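Local coordinates for SusD-like protein BACOVA_02651 (Bacteroides ovatus, PDB 5E75) that binds polysaccharide at the cell surface and probably captures xyloglucan before its transport into the periplasm for degradation, at residues 301-314 / 321-335. Residues are numbered along the deposited sequence; the frame is centred on the assembly and turned at random.
Sequences NATFFTKGSYYSYI and YTYKGTASPIKKGVP
Tyr-311 and Tyr-321 form the antiparallel hydrogen-bonded pair of a short beta hairpin, strands 310-311 and 321-322, and backbone bonds continue past the strands, Tyr-323 N to Ser-309 O and Gly-308 N to Tyr-323 O. A separate single bridge pairs Phe-304 with Ile-330: Phe-305 N donates to Pro-329 O (2.9 Å), and Thr-303 O takes both Lys-331 N and Lys-332 N from the same face of its carbonyl plane. Between hairpin and bridge sits the Phe-305 ring, the middle of an aromatic cluster within this SusD-family protein. Lys-331 CB stands over the centre of one face of the Phe-305 ring, 4.0 Å from its centroid, while Tyr-321 turns its edge toward the Phe-305 ring in an offset edge-to-face pair, planes at 79°. Phe-305 CB in turn makes a CH-pi contact over one face of Tyr-323; Gly-325 N covers the opposite face. A leucine in place of Phe-305 would probably lose the edge-to-face partner of Tyr-321 and leave a gap beside the Lys-331 chain. The outer end of Tyr-321 is held by Glu-271. Lys-331, bent at chi2 (64°) and chi4 (71°), passes Tyr-311 in the opposite direction and brings CE to 3.6 Å from Tyr-313 OH. Lys-331 NZ donates to Val-334 O at 2.8 Å and to a water that bridges to Ala-302 O.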
loop_
_atom_site.group_PDB
_atom_site.type_symbol
_atom_site.label_atom_id
_atom_site.label_comp_id
_atom_site.label_asym_id
_atom_site.label_seq_id
_atom_site.Cartn_x
_atom_site.Cartn_y
_atom_site.Cartn_z
ATOM N N ASN A 301 4.959 6.775 -16.381
ATOM C CA ASN A 301 5.637 8.047 -16.100
ATOM C C ASN A 301 5.297 8.599 -14.721
ATOM O O ASN A 301 6.151 9.237 -14.066
ATOM C CB ASN A 301 5.282 9.121 -17.149
ATOM C CG ASN A 301 5.966 8.916 -18.469
ATOM O OD1 ASN A 301 6.926 8.162 -18.584
ATOM N ND2 ASN A 301 5.464 9.606 -19.496
ATOM N N ALA A 302 4.054 8.397 -14.275
ATOM C CA ALA A 302 3.667 8.892 -12.962
ATOM C C ALA A 302 4.270 8.073 -11.833
ATOM O O ALA A 302 4.194 8.462 -10.673
ATOM C CB ALA A 302 2.145 8.929 -12.825
ATOM N N THR A 303 4.838 6.920 -12.161
ATOM C CA THR A 303 5.409 6.044 -11.142
ATOM C C THR A 303 6.945 6.105 -11.087
ATOM O O THR A 303 7.525 6.210 -9.985
ATOM C CB THR A 303 4.912 4.588 -11.304
ATOM O OG1 THR A 303 3.481 4.586 -11.354
ATOM C CG2 THR A 303 5.344 3.742 -10.145
ATOM N N PHE A 304 7.590 6.027 -12.250
ATOM C CA PHE A 304 9.054 6.095 -12.362
ATOM C C PHE A 304 9.472 7.051 -13.461
ATOM O O PHE A 304 8.853 7.096 -14.514
ATOM C CB PHE A 304 9.652 4.716 -12.706
ATOM C CG PHE A 304 9.315 3.652 -11.713
ATOM C CD1 PHE A 304 9.923 3.626 -10.464
ATOM C CD2 PHE A 304 8.364 2.689 -12.021
ATOM C CE1 PHE A 304 9.579 2.649 -9.531
ATOM C CE2 PHE A 304 8.023 1.712 -11.108
ATOM C CZ PHE A 304 8.628 1.688 -9.846
ATOM N N PHE A 305 10.561 7.774 -13.224
ATOM C CA PHE A 305 11.246 8.529 -14.278
ATOM C C PHE A 305 11.944 7.525 -15.195
ATOM O O PHE A 305 12.564 6.596 -14.705
ATOM C CB PHE A 305 12.302 9.449 -13.680
ATOM C CG PHE A 305 11.752 10.552 -12.803
ATOM C CD1 PHE A 305 11.146 11.671 -13.366
ATOM C CD2 PHE A 305 11.883 10.506 -11.412
ATOM C CE1 PHE A 305 10.669 12.696 -12.574
ATOM C CE2 PHE A 305 11.400 11.541 -10.628
ATOM C CZ PHE A 305 10.805 12.633 -11.212
ATOM N N THR A 306 11.854 7.695 -16.513
ATOM C CA THR A 306 12.718 6.971 -17.439
ATOM C C THR A 306 13.194 7.957 -18.493
ATOM O O THR A 306 12.597 9.012 -18.669
ATOM C CB THR A 306 12.030 5.759 -18.107
ATOM O OG1 THR A 306 10.857 6.183 -18.811
ATOM C CG2 THR A 306 11.664 4.679 -17.065
ATOM N N LYS A 307 14.285 7.614 -19.169
ATOM C CA LYS A 307 15.000 8.564 -20.020
ATOM C C LYS A 307 14.098 9.275 -21.025
ATOM O O LYS A 307 13.393 8.634 -21.803
ATOM C CB LYS A 307 16.114 7.841 -20.759
ATOM C CG LYS A 307 17.069 8.791 -21.481
ATOM C CD LYS A 307 18.257 8.035 -22.034
ATOM C CE LYS A 307 19.358 8.993 -22.449
ATOM N NZ LYS A 307 20.524 8.257 -22.999
ATOM N N GLY A 308 14.156 10.600 -21.016
ATOM C CA GLY A 308 13.401 11.399 -21.963
ATOM C C GLY A 308 11.972 11.718 -21.554
ATOM O O GLY A 308 11.298 12.493 -22.229
ATOM N N SER A 309 11.492 11.151 -20.447
ATOM C CA SER A 309 10.141 11.464 -20.007
ATOM C C SER A 309 10.057 12.895 -19.501
ATOM O O SER A 309 10.937 13.354 -18.763
ATOM C CB SER A 309 9.675 10.510 -18.904
ATOM O OG SER A 309 9.476 9.205 -19.447
ATOM N N TYR A 310 8.991 13.576 -19.916
ATOM C CA TYR A 310 8.746 14.986 -19.606
ATOM C C TYR A 310 7.572 15.176 -18.652
ATOM O O TYR A 310 6.547 14.516 -18.766
ATOM C CB TYR A 310 8.533 15.800 -20.903
ATOM C CG TYR A 310 8.153 17.245 -20.662
ATOM C CD1 TYR A 310 9.098 18.195 -20.289
ATOM C CD2 TYR A 310 6.841 17.653 -20.784
ATOM C CE1 TYR A 310 8.737 19.506 -20.061
ATOM C CE2 TYR A 310 6.474 18.953 -20.556
ATOM C CZ TYR A 310 7.423 19.874 -20.190
ATOM O OH TYR A 310 7.030 21.183 -19.948
ATOM N N TYR A 311 7.771 16.076 -17.699
ATOM C CA TYR A 311 6.796 16.394 -16.657
ATOM C C TYR A 311 6.536 17.897 -16.655
ATOM O O TYR A 311 7.384 18.671 -16.223
ATOM C CB TYR A 311 7.337 15.945 -15.290
ATOM C CG TYR A 311 7.609 14.465 -15.259
ATOM C CD1 TYR A 311 8.746 13.933 -15.837
ATOM C CD2 TYR A 311 6.706 13.590 -14.679
ATOM C CE1 TYR A 311 8.975 12.570 -15.856
ATOM C CE2 TYR A 311 6.919 12.224 -14.688
ATOM C CZ TYR A 311 8.065 11.715 -15.270
ATOM O OH TYR A 311 8.346 10.367 -15.321
ATOM N N SER A 312 5.356 18.324 -17.094
ATOM C CA SER A 312 5.049 19.753 -17.125
ATOM C C SER A 312 4.884 20.343 -15.738
ATOM O O SER A 312 5.008 21.560 -15.558
ATOM C CB SER A 312 3.776 19.993 -17.916
ATOM O OG SER A 312 2.694 19.326 -17.310
ATOM N N TYR A 313 4.641 19.476 -14.755
ATOM C CA TYR A 313 4.229 19.892 -13.415
ATOM C C TYR A 313 5.330 19.735 -12.356
ATOM O O TYR A 313 5.088 19.929 -11.156
ATOM C CB TYR A 313 2.960 19.123 -13.017
ATOM C CG TYR A 313 3.085 17.607 -12.984
ATOM C CD1 TYR A 313 2.824 16.834 -14.109
ATOM C CD2 TYR A 313 3.423 16.956 -11.814
ATOM C CE1 TYR A 313 2.925 15.444 -14.074
ATOM C CE2 TYR A 313 3.535 15.574 -11.771
ATOM C CZ TYR A 313 3.286 14.823 -12.901
ATOM O OH TYR A 313 3.382 13.443 -12.824
ATOM N N ILE A 314 6.533 19.394 -12.824
ATOM C CA ILE A 314 7.736 19.348 -12.006
ATOM C C ILE A 314 8.705 20.385 -12.590
ATOM O O ILE A 314 8.805 20.497 -13.803
ATOM C CB ILE A 314 8.379 17.933 -12.049
ATOM C CG1 ILE A 314 7.391 16.859 -11.564
ATOM C CG2 ILE A 314 9.673 17.897 -11.233
ATOM C CD1 ILE A 314 6.989 16.990 -10.094
ATOM N N TYR A 321 10.160 19.505 -16.470
ATOM C CA TYR A 321 11.338 18.695 -16.210
ATOM C C TYR A 321 11.405 17.492 -17.138
ATOM O O TYR A 321 10.416 16.767 -17.317
ATOM C CB TYR A 321 11.318 18.172 -14.763
ATOM C CG TYR A 321 12.426 17.191 -14.449
ATOM C CD1 TYR A 321 13.719 17.621 -14.231
ATOM C CD2 TYR A 321 12.181 15.832 -14.390
ATOM C CE1 TYR A 321 14.731 16.717 -13.962
ATOM C CE2 TYR A 321 13.170 14.938 -14.119
ATOM C CZ TYR A 321 14.449 15.369 -13.911
ATOM O OH TYR A 321 15.431 14.449 -13.642
ATOM N N THR A 322 12.583 17.269 -17.713
ATOM C CA THR A 322 12.861 16.078 -18.487
ATOM C C THR A 322 13.931 15.281 -17.762
ATOM O O THR A 322 14.998 15.801 -17.450
ATOM C CB THR A 322 13.392 16.437 -19.882
ATOM O OG1 THR A 322 12.406 17.200 -20.581
ATOM C CG2 THR A 322 13.707 15.195 -20.675
ATOM N N TYR A 323 13.659 14.006 -17.502
ATOM C CA TYR A 323 14.668 13.134 -16.924
ATOM C C TYR A 323 15.673 12.737 -17.995
ATOM O O TYR A 323 15.297 12.202 -19.034
ATOM C CB TYR A 323 14.016 11.881 -16.325
ATOM C CG TYR A 323 15.012 10.870 -15.804
ATOM C CD1 TYR A 323 15.768 11.132 -14.670
ATOM C CD2 TYR A 323 15.189 9.651 -16.435
ATOM C CE1 TYR A 323 16.693 10.201 -14.200
ATOM C CE2 TYR A 323 16.080 8.721 -15.960
ATOM C CZ TYR A 323 16.837 8.994 -14.848
ATOM O OH TYR A 323 17.739 8.070 -14.392
ATOM N N LYS A 324 16.951 12.986 -17.730
ATOM C CA LYS A 324 17.994 12.764 -18.738
ATOM C C LYS A 324 18.992 11.694 -18.325
ATOM O O LYS A 324 19.983 11.452 -19.027
ATOM C CB LYS A 324 18.719 14.081 -19.035
ATOM C CG LYS A 324 17.793 15.085 -19.689
ATOM C CD LYS A 324 18.429 16.449 -19.833
ATOM C CE LYS A 324 17.454 17.427 -20.458
ATOM N NZ LYS A 324 18.082 18.747 -20.726
ATOM N N GLY A 325 18.743 11.043 -17.197
ATOM C CA GLY A 325 19.543 9.907 -16.780
ATOM C C GLY A 325 19.189 8.646 -17.544
ATOM O O GLY A 325 18.389 8.680 -18.484
ATOM N N THR A 326 19.742 7.523 -17.104
ATOM C CA THR A 326 19.536 6.241 -17.775
ATOM C C THR A 326 19.135 5.154 -16.798
ATOM O O THR A 326 19.337 3.982 -17.047
ATOM C CB THR A 326 20.794 5.785 -18.550
ATOM O OG1 THR A 326 21.877 5.572 -17.644
ATOM C CG2 THR A 326 21.193 6.837 -19.571
ATOM N N ALA A 327 18.563 5.567 -15.679
ATOM C CA ALA A 327 18.055 4.645 -14.670
ATOM C C ALA A 327 16.525 4.767 -14.569
ATOM O O ALA A 327 15.855 5.074 -15.561
ATOM C CB ALA A 327 18.747 4.897 -13.362
ATOM N N SER A 328 15.961 4.498 -13.395
ATOM C CA SER A 328 14.512 4.453 -13.257
ATOM C C SER A 328 14.090 4.923 -11.859
ATOM O O SER A 328 13.359 4.225 -11.151
ATOM C CB SER A 328 13.989 3.048 -13.581
ATOM O OG SER A 328 14.730 2.052 -12.907
ATOM N N PRO A 329 14.536 6.115 -11.447
ATOM C CA PRO A 329 14.213 6.554 -10.090
ATOM C C PRO A 329 12.713 6.798 -9.890
ATOM O O PRO A 329 11.931 6.960 -10.837
ATOM C CB PRO A 329 15.036 7.838 -9.939
ATOM C CG PRO A 329 15.270 8.348 -11.347
ATOM C CD PRO A 329 15.343 7.109 -12.192
ATOM N N ILE A 330 12.329 6.829 -8.626
ATOM C CA ILE A 330 10.934 6.947 -8.246
ATOM C C ILE A 330 10.374 8.330 -8.629
ATOM O O ILE A 330 10.976 9.363 -8.327
ATOM C CB ILE A 330 10.770 6.695 -6.731
ATOM C CG1 ILE A 330 11.216 5.275 -6.344
ATOM C CG2 ILE A 330 9.333 6.949 -6.289
ATOM C CD1 ILE A 330 11.406 5.083 -4.858
ATOM N N LYS A 331 9.194 8.343 -9.250
ATOM C CA LYS A 331 8.407 9.562 -9.438
ATOM C C LYS A 331 7.231 9.652 -8.463
ATOM O O LYS A 331 6.957 10.715 -7.915
ATOM C CB LYS A 331 7.893 9.686 -10.879
ATOM C CG LYS A 331 6.831 10.808 -11.087
ATOM C CD LYS A 331 7.371 12.205 -10.831
ATOM C CE LYS A 331 6.248 13.212 -10.598
ATOM N NZ LYS A 331 5.585 12.976 -9.292
ATOM N N LYS A 332 6.517 8.556 -8.241
ATOM C CA LYS A 332 5.384 8.578 -7.326
ATOM C C LYS A 332 5.828 8.761 -5.888
ATOM O O LYS A 332 6.579 7.948 -5.367
ATOM C CB LYS A 332 4.570 7.305 -7.457
ATOM C CG LYS A 332 3.251 7.371 -6.708
ATOM C CD LYS A 332 2.394 6.111 -6.886
ATOM C CE LYS A 332 1.909 5.904 -8.308
ATOM N NZ LYS A 332 1.127 4.619 -8.430
ATOM N N GLY A 333 5.351 9.830 -5.247
ATOM C CA GLY A 333 5.837 10.223 -3.933
ATOM C C GLY A 333 6.890 11.323 -3.982
ATOM O O GLY A 333 7.368 11.761 -2.933
ATOM N N VAL A 334 7.239 11.773 -5.185
ATOM C CA VAL A 334 8.249 12.809 -5.397
ATOM C C VAL A 334 7.499 13.937 -6.109
ATOM O O VAL A 334 7.373 13.945 -7.337
ATOM C CB VAL A 334 9.414 12.242 -6.236
ATOM C CG1 VAL A 334 10.434 13.333 -6.579
ATOM C CG2 VAL A 334 10.080 11.125 -5.484
ATOM N N PRO A 335 6.962 14.888 -5.336
ATOM C CA PRO A 335 6.001 15.847 -5.892
ATOM C C PRO A 335 6.625 17.110 -6.487
ATOM O O PRO A 335 5.897 18.023 -6.901
ATOM C CB PRO A 335 5.152 16.200 -4.680
ATOM C CG PRO A 335 6.113 16.156 -3.553
ATOM C CD PRO A 335 7.027 14.983 -3.866
HETATM O O HOH W 1 3.646 10.876 -9.428
HETATM O O HOH W 2 15.675 5.404 -18.278
#